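Local structure of Non-structural polyprotein (Sindbis virus, 4GUA) at residues C356-V361 with S445-L450; N352-Q357 with Y380-T385; S179-S184 with E196-I201; D223-N228 with G263-K268. The protein is a precursor segment joining the nsP2 cysteine protease and methyltransferase-like domains to the nsP3 macro and zinc-binding domains, and takes part in alphavirus polyprotein processing. All blocks are in the same frame, centred on the assembly; numbering follows the deposited sequence.

Contact 1. Residues C356-V361 with S445-L450; sequences CQEEAV and SVAIPL
Glu358 lies against Ser445, Val446 and Ala447 just before its chain enters strand 360-364. Its CB sits 3.6 Å from Ser445 OG and also faces the backbone N of Ala447. CG lies anti to the carbonyl carbon (chi1 -73°), a choice that carries the chain over the neighbouring strand, with Glu358 CG 3.8 Å from Ser445 CB and close to the carbonyl carbon of Val446. A bend at chi2 (72°) then brings the carboxylate above Ala447, whose CB is 3.7 Å from Glu358 OE1. The tip reaches past strand 445-448 to the next one: OE1 bonds to the hydroxyl of Tyr484 and OE2 to that of Thr482, so one side chain links three neighbouring segments. These strands belong to the mixed sheet of the macro domain, in which 360-364 and 445-448 run parallel. The pairing starts with a side chain: Ser445 OG accepts a nearly straight bond from Glu359 N (2.7 Å, 169° at the hydrogen). Backbone pairing takes over from there, Ala360 N giving its hydrogen to Ser445 O at 3.1 Å and Ala447 N giving its own to Ala360 O at 2.8 Å. Glu359 extends the other way, and its carboxylate is taken by Lys406 in a salt bridge and by the backbone N of Lys444. Ala360 and Val446 point to one face of the sheet. On the other, the methyl group of Ala447 meets Cys356 CB at 3.9 Å, and Val361 CG2 approaches the same Ala447 CB at 4.1 Å.

Contact 2. Residues N352-Q357 with Y380-T385; sequences NIADCQ and YKRWPT
In the macro domain, the short 3-10 turn from Ile353 to Asp355 packs against Arg382 and Trp383, the point where helix 375-382 runs out; Trp383 is the first residue to leave helical backbone angles. The turn is held by its own bonds. Asn352 OD1 accepts from Ala354 N at 3.1 Å in an Asx turn, with the donor well above the plane of the amide carbonyl, and Ile353 O receives Cys356 N. Arg382 runs extended from its CA as far as CD and then bends at chi3 (-75°), which swings the guanidinium group over the turn. Its NH2 forms a salt bridge with Asp355 OD1 at 2.6 Å, the carboxylate and guanidinium planes standing 89° apart. Ala354 O lies over one face of the guanidinium group, 3.0 Å from Arg382 NE; the angle is too poor for a hydrogen bond, but the partial negative charge of the carbonyl probably suits the cation beneath it. On the helix side, Arg382 CD rests over one face of the Trp383 indole, toward its rim. That indole is buried, touching Val361, Lys405 and Cys402, one from each of three strands of the sheet. Its six-membered ring reaches the turn obliquely: Trp383 CH2 comes 3.2 Å from Ala354 O, and the same Trp383 CH2 lies 4.3 Å from Cys356 SG.

Contact 3. Residues S179-S184 with E196-I201; sequences SVLVVS and EWIAPI
The indole of Trp197 turns its pyrrole edge to Val182 and Ser184, with Val182 O and Ser184 O both near the ring plane. The two strands, 179-183 and 194-199, are parallel neighbours in the Rossmann-like sheet of the methyltransferase-like domain. With Trp197 CG opposite the backbone N (chi1 179°) the indole is carried alongside the neighbouring strand, and Trp197 NE1 gives a hydrogen bond to Ser184 O (3.0 Å); the acceptor lies close to the plane of the indole, whereas the donor stands 45° out of the carbonyl plane. Beside it, Trp197 CD1 meets Val182 CG1 at 3.9 Å. Four backbone bonds join the strands: Glu196 N to Val180 O, Val182 N to Glu196 O, Ile198 N to Val182 O and Ser184 N to Ile198 O. On the face away from the indole, Val183 and Ile198 lie side by side and point the same way, Val183 CG2 being 4.1 Å from Ile198 CB. The carboxylate of Glu196 turns off to a salt bridge with Lys208, leaving the aliphatic part of its chain against leucine. There Leu181 CD1 touches two residues of the other strand, Glu196 CG at 3.8 Å and Ile198 CD1 at 3.9 Å.

Contact 4. Residues D223-N228 with G263-K268; sequences DLVFIN and GTLVVK
Paired across the strands, Phe226 and Val266 both place a carbon opposite their own backbone N (chi1 177° for Phe226 CG, 174° for Val266 CG1), which turns the ring edge to the valine, Phe226 CD1 lying 3.4 Å from Val266 CG1. On the same face Leu224 runs alongside Thr264, with Leu224 CD1 3.6 Å from Thr264 CG2, and Phe171 and Phe175 cover the group. On the other face Leu265 CD1 touches Val225 CG1 at 3.8 Å and Ile227 CG1 at 4.0 Å, beneath helix 237-257. That helix links the two parallel strands in a beta-alpha-beta crossover of the Rossmann-like sheet. Five backbone bonds tie them, the first from Thr264 N to Asp223 O, the last from Lys268 N to Ile227 O. Polar side chains gather where the strands end: Lys268 NZ makes weak bonds, each 3.3 Å, to Asn228 O and Asn228 OD1, while Glu304 gives it a salt bridge. Asn228 OD1 is also bonded to the hydroxyl of Tyr306. A bound sulfate, probably from the crystallisation liquor, is about 5 Å from the lysine side chain. The buried amine has among its neighbours one carboxylate and two neutral oxygens, which would probably favour its charged form.

In the fold
From the N terminus, contact 3 closes first, a short loop pairing strand 179-183 with strand 194-199. Contact 4 comes next, closing a longer excursion through helix 237-257. The two do not nest, yet strands 179-183 and 224-227 are neighbours, so both contacts build one sheet; Leu181 O and Phe226 N probably share a hydrogen bond. The macro domain follows, the centre of its contact 1 about 31 Å from that of contact 4. Contacts 2 and 1 start from one shared stretch, contact 2 closing before contact 1, and tie the end of helix 375-382 and strand 445-448 to the run into strand 360-364. Ile353 and Trp383 of contact 2 pack on Val361 of contact 1.

Contact 1. Residues C356-V361 with S445-L450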
loop_
_atom_site.group_PDB
_atom_site.type_symbol
_atom_site.label_atom_id
_atom_site.label_comp_id
_atom_site.label_asym_id
_atom_site.label_seq_id
_atom_site.Cartn_x
_atom_site.Cartn_y
_atom_site.Cartn_z
ATOM N N CYS A 356 -3.002 28.324 19.318
ATOM C CA CYS A 356 -2.772 26.884 19.402
ATOM C C CYS A 356 -1.355 26.522 19.869
ATOM O O CYS A 356 -0.383 27.221 19.568
ATOM C CB CYS A 356 -3.068 26.216 18.054
ATOM S SG CYS A 356 -1.965 26.673 16.698
ATOM N N GLN A 357 -1.265 25.431 20.630
ATOM C CA GLN A 357 0.012 24.886 21.087
ATOM C C GLN A 357 0.529 23.748 20.200
ATOM O O GLN A 357 1.606 23.214 20.447
ATOM C CB GLN A 357 -0.117 24.385 22.530
ATOM C CG GLN A 357 -0.270 25.485 23.573
ATOM C CD GLN A 357 0.936 26.409 23.626
ATOM O OE1 GLN A 357 2.056 25.969 23.900
ATOM N NE2 GLN A 357 0.716 27.695 23.362
ATOM N N GLU A 358 -0.233 23.367 19.178
ATOM C CA GLU A 358 0.148 22.241 18.320
ATOM C C GLU A 358 1.297 22.629 17.396
ATOM O O GLU A 358 1.440 23.798 17.053
ATOM C CB GLU A 358 -1.048 21.765 17.495
ATOM C CG GLU A 358 -2.111 21.013 18.288
ATOM C CD GLU A 358 -2.914 21.905 19.210
ATOM O OE1 GLU A 358 -3.075 23.102 18.890
ATOM O OE2 GLU A 358 -3.396 21.405 20.252
ATOM N N GLU A 359 2.102 21.649 16.984
ATOM C CA GLU A 359 3.314 21.911 16.194
ATOM C C GLU A 359 3.034 22.674 14.904
ATOM O O GLU A 359 3.793 23.572 14.522
ATOM C CB GLU A 359 4.042 20.608 15.856
ATOM C CG GLU A 359 5.277 20.815 14.988
ATOM C CD GLU A 359 6.044 19.531 14.711
ATOM O OE1 GLU A 359 5.869 18.547 15.471
ATOM O OE2 GLU A 359 6.813 19.505 13.719
ATOM N N ALA A 360 1.966 22.291 14.217
ATOM C CA ALA A 360 1.580 22.971 12.993
ATOM C C ALA A 360 0.125 23.401 13.074
ATOM O O ALA A 360 -0.698 22.753 13.721
ATOM C CB ALA A 360 1.798 22.061 11.796
ATOM N N VAL A 361 -0.188 24.502 12.408
ATOM C CA VAL A 361 -1.551 24.989 12.347
ATOM C C VAL A 361 -1.959 25.081 10.887
ATOM O O VAL A 361 -1.173 25.511 10.038
ATOM C CB VAL A 361 -1.680 26.374 13.013
ATOM C CG1 VAL A 361 -0.784 27.393 12.319
ATOM C CG2 VAL A 361 -3.126 26.833 13.009
ATOM N N SER A 445 1.736 17.127 16.066
ATOM C CA SER A 445 0.403 17.618 16.383
ATOM C C SER A 445 0.002 18.680 15.375
ATOM O O SER A 445 0.842 19.460 14.909
ATOM C CB SER A 445 0.371 18.231 17.783
ATOM O OG SER A 445 1.403 19.193 17.942
ATOM N N VAL A 446 -1.282 18.741 15.052
ATOM C CA VAL A 446 -1.731 19.725 14.088
ATOM C C VAL A 446 -3.068 20.322 14.504
ATOM O O VAL A 446 -3.982 19.601 14.896
ATOM C CB VAL A 446 -1.815 19.107 12.672
ATOM C CG1 VAL A 446 -2.629 17.834 12.698
ATOM C CG2 VAL A 446 -2.403 20.101 11.688
ATOM N N ALA A 447 -3.158 21.649 14.458
ATOM C CA ALA A 447 -4.422 22.340 14.674
ATOM C C ALA A 447 -5.029 22.601 13.320
ATOM O O ALA A 447 -4.361 23.137 12.437
ATOM C CB ALA A 447 -4.203 23.649 15.403
ATOM N N ILE A 448 -6.294 22.236 13.156
ATOM C CA ILE A 448 -6.942 22.356 11.860
ATOM C C ILE A 448 -8.413 22.748 12.005
ATOM O O ILE A 448 -9.100 22.287 12.915
ATOM C CB ILE A 448 -6.804 21.024 11.106
ATOM C CG1 ILE A 448 -7.560 21.053 9.787
ATOM C CG2 ILE A 448 -7.299 19.876 11.970
ATOM C CD1 ILE A 448 -7.279 19.843 8.936
ATOM N N PRO A 449 -8.900 23.619 11.112
ATOM C CA PRO A 449 -10.315 23.987 11.077
ATOM C C PRO A 449 -11.072 23.096 10.106
ATOM O O PRO A 449 -10.441 22.283 9.438
ATOM C CB PRO A 449 -10.265 25.415 10.544
ATOM C CG PRO A 449 -9.142 25.376 9.575
ATOM C CD PRO A 449 -8.118 24.423 10.158
ATOM N N LEU A 450 -12.384 23.258 9.993
ATOM C CA LEU A 450 -13.126 22.473 9.022
ATOM C C LEU A 450 -13.193 23.265 7.732
ATOM O O LEU A 450 -13.882 24.278 7.650
ATOM C CB LEU A 450 -14.533 22.148 9.521
ATOM C CG LEU A 450 -14.639 21.266 10.767
ATOM C CD1 LEU A 450 -16.093 20.915 11.044
ATOM C CD2 LEU A 450 -13.814 20.006 10.615
#

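Contact 2. Residues N352-Q357 with Y380-T385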
loop_
_atom_site.group_PDB
_atom_site.type_symbol
_atom_site.label_atom_id
_atom_site.label_comp_id
_atom_site.label_asym_id
_atom_site.label_seq_id
_atom_site.Cartn_x
_atom_site.Cartn_y
_atom_site.Cartn_z
ATOM N N ASN A 352 -9.437 30.369 20.198
ATOM C CA ASN A 352 -8.882 31.003 19.011
ATOM C C ASN A 352 -7.679 30.209 18.519
ATOM O O ASN A 352 -6.716 30.000 19.260
ATOM C CB ASN A 352 -8.464 32.441 19.324
ATOM C CG ASN A 352 -7.852 33.146 18.128
ATOM O OD1 ASN A 352 -7.850 32.617 17.015
ATOM N ND2 ASN A 352 -7.315 34.341 18.356
ATOM N N ILE A 353 -7.731 29.769 17.268
ATOM C CA ILE A 353 -6.706 28.878 16.741
ATOM C C ILE A 353 -5.329 29.541 16.712
ATOM O O ILE A 353 -4.305 28.856 16.750
ATOM C CB ILE A 353 -7.073 28.374 15.324
ATOM C CG1 ILE A 353 -6.311 27.088 15.001
ATOM C CG2 ILE A 353 -6.804 29.450 14.277
ATOM C CD1 ILE A 353 -6.696 26.467 13.671
ATOM N N ALA A 354 -5.300 30.869 16.665
ATOM C CA ALA A 354 -4.031 31.592 16.643
ATOM C C ALA A 354 -3.199 31.272 17.878
ATOM O O ALA A 354 -1.970 31.379 17.860
ATOM C CB ALA A 354 -4.273 33.088 16.549
ATOM N N ASP A 355 -3.871 30.866 18.948
ATOM C CA ASP A 355 -3.196 30.590 20.210
ATOM C C ASP A 355 -2.810 29.114 20.369
ATOM O O ASP A 355 -2.343 28.698 21.432
ATOM C CB ASP A 355 -4.065 31.058 21.387
ATOM C CG ASP A 355 -4.084 32.581 21.535
ATOM O OD1 ASP A 355 -3.009 33.207 21.402
ATOM O OD2 ASP A 355 -5.171 33.148 21.791
ATOM N N CYS A 356 -3.002 28.324 19.318
ATOM C CA CYS A 356 -2.772 26.884 19.402
ATOM C C CYS A 356 -1.355 26.522 19.869
ATOM O O CYS A 356 -0.383 27.221 19.568
ATOM C CB CYS A 356 -3.068 26.216 18.054
ATOM S SG CYS A 356 -1.965 26.673 16.698
ATOM N N GLN A 357 -1.265 25.431 20.630
ATOM C CA GLN A 357 0.012 24.886 21.087
ATOM C C GLN A 357 0.529 23.748 20.200
ATOM O O GLN A 357 1.606 23.214 20.447
ATOM C CB GLN A 357 -0.117 24.385 22.530
ATOM C CG GLN A 357 -0.270 25.485 23.573
ATOM C CD GLN A 357 0.936 26.409 23.626
ATOM O OE1 GLN A 357 2.056 25.969 23.900
ATOM N NE2 GLN A 357 0.716 27.695 23.362
ATOM N N TYR A 380 -3.324 35.279 9.978
ATOM C CA TYR A 380 -2.598 36.378 9.348
ATOM C C TYR A 380 -2.112 37.391 10.383
ATOM O O TYR A 380 -0.993 37.894 10.286
ATOM C CB TYR A 380 -3.470 37.095 8.315
ATOM C CG TYR A 380 -3.042 38.525 8.062
ATOM C CD1 TYR A 380 -1.954 38.811 7.248
ATOM C CD2 TYR A 380 -3.718 39.588 8.648
ATOM C CE1 TYR A 380 -1.557 40.117 7.017
ATOM C CE2 TYR A 380 -3.327 40.896 8.424
ATOM C CZ TYR A 380 -2.245 41.156 7.607
ATOM O OH TYR A 380 -1.846 42.457 7.380
ATOM N N LYS A 381 -2.952 37.702 11.365
ATOM C CA LYS A 381 -2.572 38.686 12.364
ATOM C C LYS A 381 -1.405 38.205 13.223
ATOM O O LYS A 381 -0.527 38.998 13.561
ATOM C CB LYS A 381 -3.756 39.054 13.253
ATOM C CG LYS A 381 -4.836 39.819 12.520
ATOM C CD LYS A 381 -5.682 40.702 13.430
ATOM C CE LYS A 381 -6.302 39.917 14.588
ATOM N NZ LYS A 381 -6.770 40.816 15.694
ATOM N N ARG A 382 -1.392 36.927 13.595
ATOM C CA ARG A 382 -0.264 36.398 14.370
ATOM C C ARG A 382 0.968 35.977 13.552
ATOM O O ARG A 382 2.100 36.100 14.026
ATOM C CB ARG A 382 -0.685 35.240 15.257
ATOM C CG ARG A 382 0.503 34.675 16.006
ATOM C CD ARG A 382 0.096 33.572 16.935
ATOM N NE ARG A 382 -0.576 34.075 18.131
ATOM C CZ ARG A 382 -0.168 33.855 19.379
ATOM N NH1 ARG A 382 0.926 33.138 19.622
ATOM N NH2 ARG A 382 -0.861 34.354 20.392
ATOM N N TRP A 383 0.760 35.447 12.350
ATOM C CA TRP A 383 1.881 34.970 11.544
ATOM C C TRP A 383 1.881 35.580 10.145
ATOM O O TRP A 383 1.811 34.859 9.149
ATOM C CB TRP A 383 1.847 33.447 11.417
ATOM C CG TRP A 383 1.943 32.709 12.718
ATOM C CD1 TRP A 383 3.051 32.550 13.491
ATOM C CD2 TRP A 383 0.885 31.999 13.375
ATOM N NE1 TRP A 383 2.749 31.796 14.603
ATOM C CE2 TRP A 383 1.426 31.444 14.556
ATOM C CE3 TRP A 383 -0.468 31.780 13.087
ATOM C CZ2 TRP A 383 0.661 30.692 15.447
ATOM C CZ3 TRP A 383 -1.225 31.034 13.969
ATOM C CH2 TRP A 383 -0.656 30.495 15.136
ATOM N N PRO A 384 1.980 36.916 10.068
ATOM C CA PRO A 384 1.896 37.621 8.784
ATOM C C PRO A 384 2.854 37.090 7.722
ATOM O O PRO A 384 2.449 36.914 6.578
ATOM C CB PRO A 384 2.267 39.062 9.148
ATOM C CG PRO A 384 1.927 39.191 10.581
ATOM C CD PRO A 384 2.177 37.844 11.194
ATOM N N THR A 385 4.099 36.825 8.100
ATOM C CA THR A 385 5.127 36.496 7.116
ATOM C C THR A 385 4.899 35.129 6.479
ATOM O O THR A 385 5.560 34.783 5.501
ATOM C CB THR A 385 6.561 36.577 7.712
ATOM O OG1 THR A 385 6.666 35.731 8.862
ATOM C CG2 THR A 385 6.887 37.995 8.124
#

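Contact 3. Residues S179-S184 with E196-I201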
loop_
_atom_site.group_PDB
_atom_site.type_symbol
_atom_site.label_atom_id
_atom_site.label_comp_id
_atom_site.label_asym_id
_atom_site.label_seq_id
_atom_site.Cartn_x
_atom_site.Cartn_y
_atom_site.Cartn_z
ATOM N N SER A 179 -4.698 -7.635 29.060
ATOM C CA SER A 179 -4.520 -9.046 28.729
ATOM C C SER A 179 -4.120 -9.216 27.263
ATOM O O SER A 179 -4.841 -8.792 26.359
ATOM C CB SER A 179 -5.797 -9.827 29.031
ATOM O OG SER A 179 -5.576 -11.222 28.924
ATOM N N VAL A 180 -2.980 -9.865 27.043
ATOM C CA VAL A 180 -2.365 -9.938 25.723
ATOM C C VAL A 180 -2.055 -11.369 25.301
ATOM O O VAL A 180 -1.499 -12.148 26.074
ATOM C CB VAL A 180 -1.035 -9.158 25.705
ATOM C CG1 VAL A 180 -0.437 -9.126 24.298
ATOM C CG2 VAL A 180 -1.241 -7.755 26.231
ATOM N N LEU A 181 -2.412 -11.707 24.067
ATOM C CA LEU A 181 -2.040 -12.993 23.487
ATOM C C LEU A 181 -0.686 -12.851 22.815
ATOM O O LEU A 181 -0.486 -11.946 22.017
ATOM C CB LEU A 181 -3.083 -13.436 22.465
ATOM C CG LEU A 181 -2.806 -14.738 21.720
ATOM C CD1 LEU A 181 -2.658 -15.902 22.679
ATOM C CD2 LEU A 181 -3.933 -14.992 20.738
ATOM N N VAL A 182 0.253 -13.727 23.140
ATOM C CA VAL A 182 1.607 -13.581 22.627
ATOM C C VAL A 182 2.055 -14.833 21.886
ATOM O O VAL A 182 2.065 -15.931 22.437
ATOM C CB VAL A 182 2.600 -13.260 23.773
ATOM C CG1 VAL A 182 4.030 -13.607 23.375
ATOM C CG2 VAL A 182 2.487 -11.790 24.178
ATOM N N VAL A 183 2.388 -14.667 20.615
ATOM C CA VAL A 183 2.995 -15.736 19.834
ATOM C C VAL A 183 4.476 -15.403 19.685
ATOM O O VAL A 183 4.826 -14.438 19.016
ATOM C CB VAL A 183 2.344 -15.848 18.443
ATOM C CG1 VAL A 183 2.939 -17.005 17.675
ATOM C CG2 VAL A 183 0.832 -16.006 18.576
ATOM N N SER A 184 5.343 -16.183 20.321
ATOM C CA SER A 184 6.766 -15.854 20.371
ATOM C C SER A 184 7.593 -17.116 20.581
ATOM O O SER A 184 7.103 -18.072 21.171
ATOM C CB SER A 184 7.009 -14.857 21.519
ATOM O OG SER A 184 8.376 -14.502 21.656
ATOM N N GLU A 196 -0.977 -14.711 27.724
ATOM C CA GLU A 196 -1.114 -16.057 27.206
ATOM C C GLU A 196 -0.015 -16.242 26.169
ATOM O O GLU A 196 0.094 -15.461 25.228
ATOM C CB GLU A 196 -2.494 -16.268 26.585
ATOM C CG GLU A 196 -2.712 -17.674 26.056
ATOM C CD GLU A 196 -2.775 -18.716 27.156
ATOM O OE1 GLU A 196 -2.688 -18.342 28.343
ATOM O OE2 GLU A 196 -2.889 -19.917 26.829
ATOM N N TRP A 197 0.815 -17.260 26.352
ATOM C CA TRP A 197 1.987 -17.429 25.505
ATOM C C TRP A 197 1.903 -18.647 24.590
ATOM O O TRP A 197 1.933 -19.784 25.053
ATOM C CB TRP A 197 3.238 -17.541 26.369
ATOM C CG TRP A 197 4.479 -17.736 25.580
ATOM C CD1 TRP A 197 4.691 -17.372 24.280
ATOM C CD2 TRP A 197 5.689 -18.357 26.027
ATOM N NE1 TRP A 197 5.959 -17.729 23.891
ATOM C CE2 TRP A 197 6.594 -18.333 24.944
ATOM C CE3 TRP A 197 6.097 -18.924 27.238
ATOM C CZ2 TRP A 197 7.884 -18.857 25.037
ATOM C CZ3 TRP A 197 7.379 -19.443 27.330
ATOM C CH2 TRP A 197 8.258 -19.406 26.236
ATOM N N ILE A 198 1.832 -18.400 23.288
ATOM C CA ILE A 198 1.927 -19.466 22.301
ATOM C C ILE A 198 3.336 -19.513 21.714
ATOM O O ILE A 198 3.875 -18.488 21.289
ATOM C CB ILE A 198 0.938 -19.242 21.145
ATOM C CG1 ILE A 198 -0.501 -19.324 21.644
ATOM C CG2 ILE A 198 1.157 -20.268 20.053
ATOM C CD1 ILE A 198 -1.502 -18.947 20.602
ATOM N N ALA A 199 3.911 -20.711 21.654
ATOM C CA ALA A 199 5.250 -20.892 21.103
ATOM C C ALA A 199 5.275 -22.025 20.074
ATOM O O ALA A 199 4.353 -22.830 20.018
ATOM C CB ALA A 199 6.229 -21.181 22.221
ATOM N N PRO A 200 6.325 -22.074 19.235
ATOM C CA PRO A 200 6.483 -23.238 18.358
ATOM C C PRO A 200 6.715 -24.507 19.173
ATOM O O PRO A 200 6.816 -24.424 20.392
ATOM C CB PRO A 200 7.709 -22.877 17.498
ATOM C CG PRO A 200 8.355 -21.735 18.179
ATOM C CD PRO A 200 7.275 -21.003 18.899
ATOM N N ILE A 201 6.816 -25.656 18.515
ATOM C CA ILE A 201 6.655 -26.940 19.199
ATOM C C ILE A 201 7.667 -27.228 20.306
ATOM O O ILE A 201 7.276 -27.567 21.425
ATOM C CB ILE A 201 6.654 -28.123 18.200
ATOM C CG1 ILE A 201 5.365 -28.126 17.377
ATOM C CG2 ILE A 201 6.756 -29.450 18.922
ATOM C CD1 ILE A 201 4.092 -28.176 18.202
#

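Contact 4. Residues D223-N228 with G263-K268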
loop_
_atom_site.group_PDB
_atom_site.type_symbol
_atom_site.label_atom_id
_atom_site.label_comp_id
_atom_site.label_asym_id
_atom_site.label_seq_id
_atom_site.Cartn_x
_atom_site.Cartn_y
_atom_site.Cartn_z
ATOM N N ASP A 223 -7.879 -8.188 23.271
ATOM C CA ASP A 223 -7.883 -6.850 22.703
ATOM C C ASP A 223 -6.534 -6.527 22.084
ATOM O O ASP A 223 -6.416 -5.613 21.267
ATOM C CB ASP A 223 -8.246 -5.831 23.773
ATOM C CG ASP A 223 -9.665 -5.989 24.250
ATOM O OD1 ASP A 223 -10.514 -6.421 23.449
ATOM O OD2 ASP A 223 -9.936 -5.693 25.427
ATOM N N LEU A 224 -5.522 -7.306 22.450
ATOM C CA LEU A 224 -4.202 -7.158 21.869
ATOM C C LEU A 224 -3.584 -8.508 21.555
ATOM O O LEU A 224 -3.503 -9.389 22.416
ATOM C CB LEU A 224 -3.276 -6.378 22.800
ATOM C CG LEU A 224 -1.869 -6.148 22.234
ATOM C CD1 LEU A 224 -1.930 -5.313 20.955
ATOM C CD2 LEU A 224 -0.957 -5.484 23.262
ATOM N N VAL A 225 -3.172 -8.669 20.304
ATOM C CA VAL A 225 -2.409 -9.840 19.892
ATOM C C VAL A 225 -1.041 -9.383 19.416
ATOM O O VAL A 225 -0.944 -8.428 18.667
ATOM C CB VAL A 225 -3.101 -10.604 18.748
ATOM C CG1 VAL A 225 -2.241 -11.778 18.300
ATOM C CG2 VAL A 225 -4.480 -11.072 19.180
ATOM N N PHE A 226 0.009 -10.070 19.847
ATOM C CA PHE A 226 1.375 -9.670 19.546
ATOM C C PHE A 226 2.100 -10.879 18.947
ATOM O O PHE A 226 2.390 -11.849 19.645
ATOM C CB PHE A 226 2.046 -9.193 20.841
ATOM C CG PHE A 226 3.486 -8.813 20.682
ATOM C CD1 PHE A 226 3.845 -7.679 19.973
ATOM C CD2 PHE A 226 4.486 -9.586 21.252
ATOM C CE1 PHE A 226 5.178 -7.327 19.824
ATOM C CE2 PHE A 226 5.819 -9.241 21.103
ATOM C CZ PHE A 226 6.165 -8.110 20.390
ATOM N N ILE A 227 2.379 -10.816 17.648
ATOM C CA ILE A 227 3.084 -11.875 16.945
ATOM C C ILE A 227 4.550 -11.491 16.883
ATOM O O ILE A 227 4.916 -10.539 16.204
ATOM C CB ILE A 227 2.566 -12.040 15.491
ATOM C CG1 ILE A 227 1.038 -12.053 15.436
ATOM C CG2 ILE A 227 3.158 -13.284 14.853
ATOM C CD1 ILE A 227 0.422 -13.155 16.238
ATOM N N ASN A 228 5.379 -12.223 17.612
ATOM C CA ASN A 228 6.805 -11.936 17.700
ATOM C C ASN A 228 7.682 -12.812 16.806
ATOM O O ASN A 228 8.907 -12.770 16.911
ATOM C CB ASN A 228 7.263 -12.031 19.154
ATOM C CG ASN A 228 8.508 -11.225 19.425
ATOM O OD1 ASN A 228 8.847 -10.309 18.677
ATOM N ND2 ASN A 228 9.200 -11.560 20.505
ATOM N N GLY A 263 -10.024 -4.228 18.381
ATOM C CA GLY A 263 -8.760 -4.724 18.898
ATOM C C GLY A 263 -7.555 -4.283 18.090
ATOM O O GLY A 263 -7.685 -3.664 17.035
ATOM N N THR A 264 -6.373 -4.603 18.606
ATOM C CA THR A 264 -5.121 -4.214 17.977
ATOM C C THR A 264 -4.208 -5.417 17.767
ATOM O O THR A 264 -4.057 -6.265 18.651
ATOM C CB THR A 264 -4.396 -3.153 18.826
ATOM O OG1 THR A 264 -5.076 -1.899 18.696
ATOM C CG2 THR A 264 -2.940 -2.986 18.386
ATOM N N LEU A 265 -3.621 -5.489 16.577
ATOM C CA LEU A 265 -2.680 -6.540 16.219
ATOM C C LEU A 265 -1.307 -5.955 15.931
ATOM O O LEU A 265 -1.147 -5.168 15.019
ATOM C CB LEU A 265 -3.184 -7.276 14.982
ATOM C CG LEU A 265 -2.219 -8.280 14.353
ATOM C CD1 LEU A 265 -1.997 -9.477 15.251
ATOM C CD2 LEU A 265 -2.769 -8.721 13.024
ATOM N N VAL A 266 -0.322 -6.320 16.736
ATOM C CA VAL A 266 1.065 -5.961 16.484
ATOM C C VAL A 266 1.760 -7.192 15.923
ATOM O O VAL A 266 1.691 -8.246 16.522
ATOM C CB VAL A 266 1.755 -5.524 17.796
ATOM C CG1 VAL A 266 3.253 -5.293 17.586
ATOM C CG2 VAL A 266 1.086 -4.276 18.358
ATOM N N VAL A 267 2.382 -7.084 14.755
ATOM C CA VAL A 267 3.013 -8.249 14.134
ATOM C C VAL A 267 4.381 -7.907 13.565
ATOM O O VAL A 267 4.531 -6.953 12.806
ATOM C CB VAL A 267 2.128 -8.857 13.012
ATOM C CG1 VAL A 267 1.589 -7.772 12.096
ATOM C CG2 VAL A 267 2.906 -9.898 12.215
ATOM N N LYS A 268 5.380 -8.704 13.917
ATOM C CA LYS A 268 6.738 -8.445 13.467
ATOM C C LYS A 268 6.878 -8.660 11.951
ATOM O O LYS A 268 6.409 -9.660 11.393
ATOM C CB LYS A 268 7.722 -9.336 14.227
ATOM C CG LYS A 268 9.114 -9.341 13.623
ATOM C CD LYS A 268 10.076 -10.220 14.399
ATOM C CE LYS A 268 10.381 -9.661 15.780
ATOM N NZ LYS A 268 11.346 -10.533 16.508
#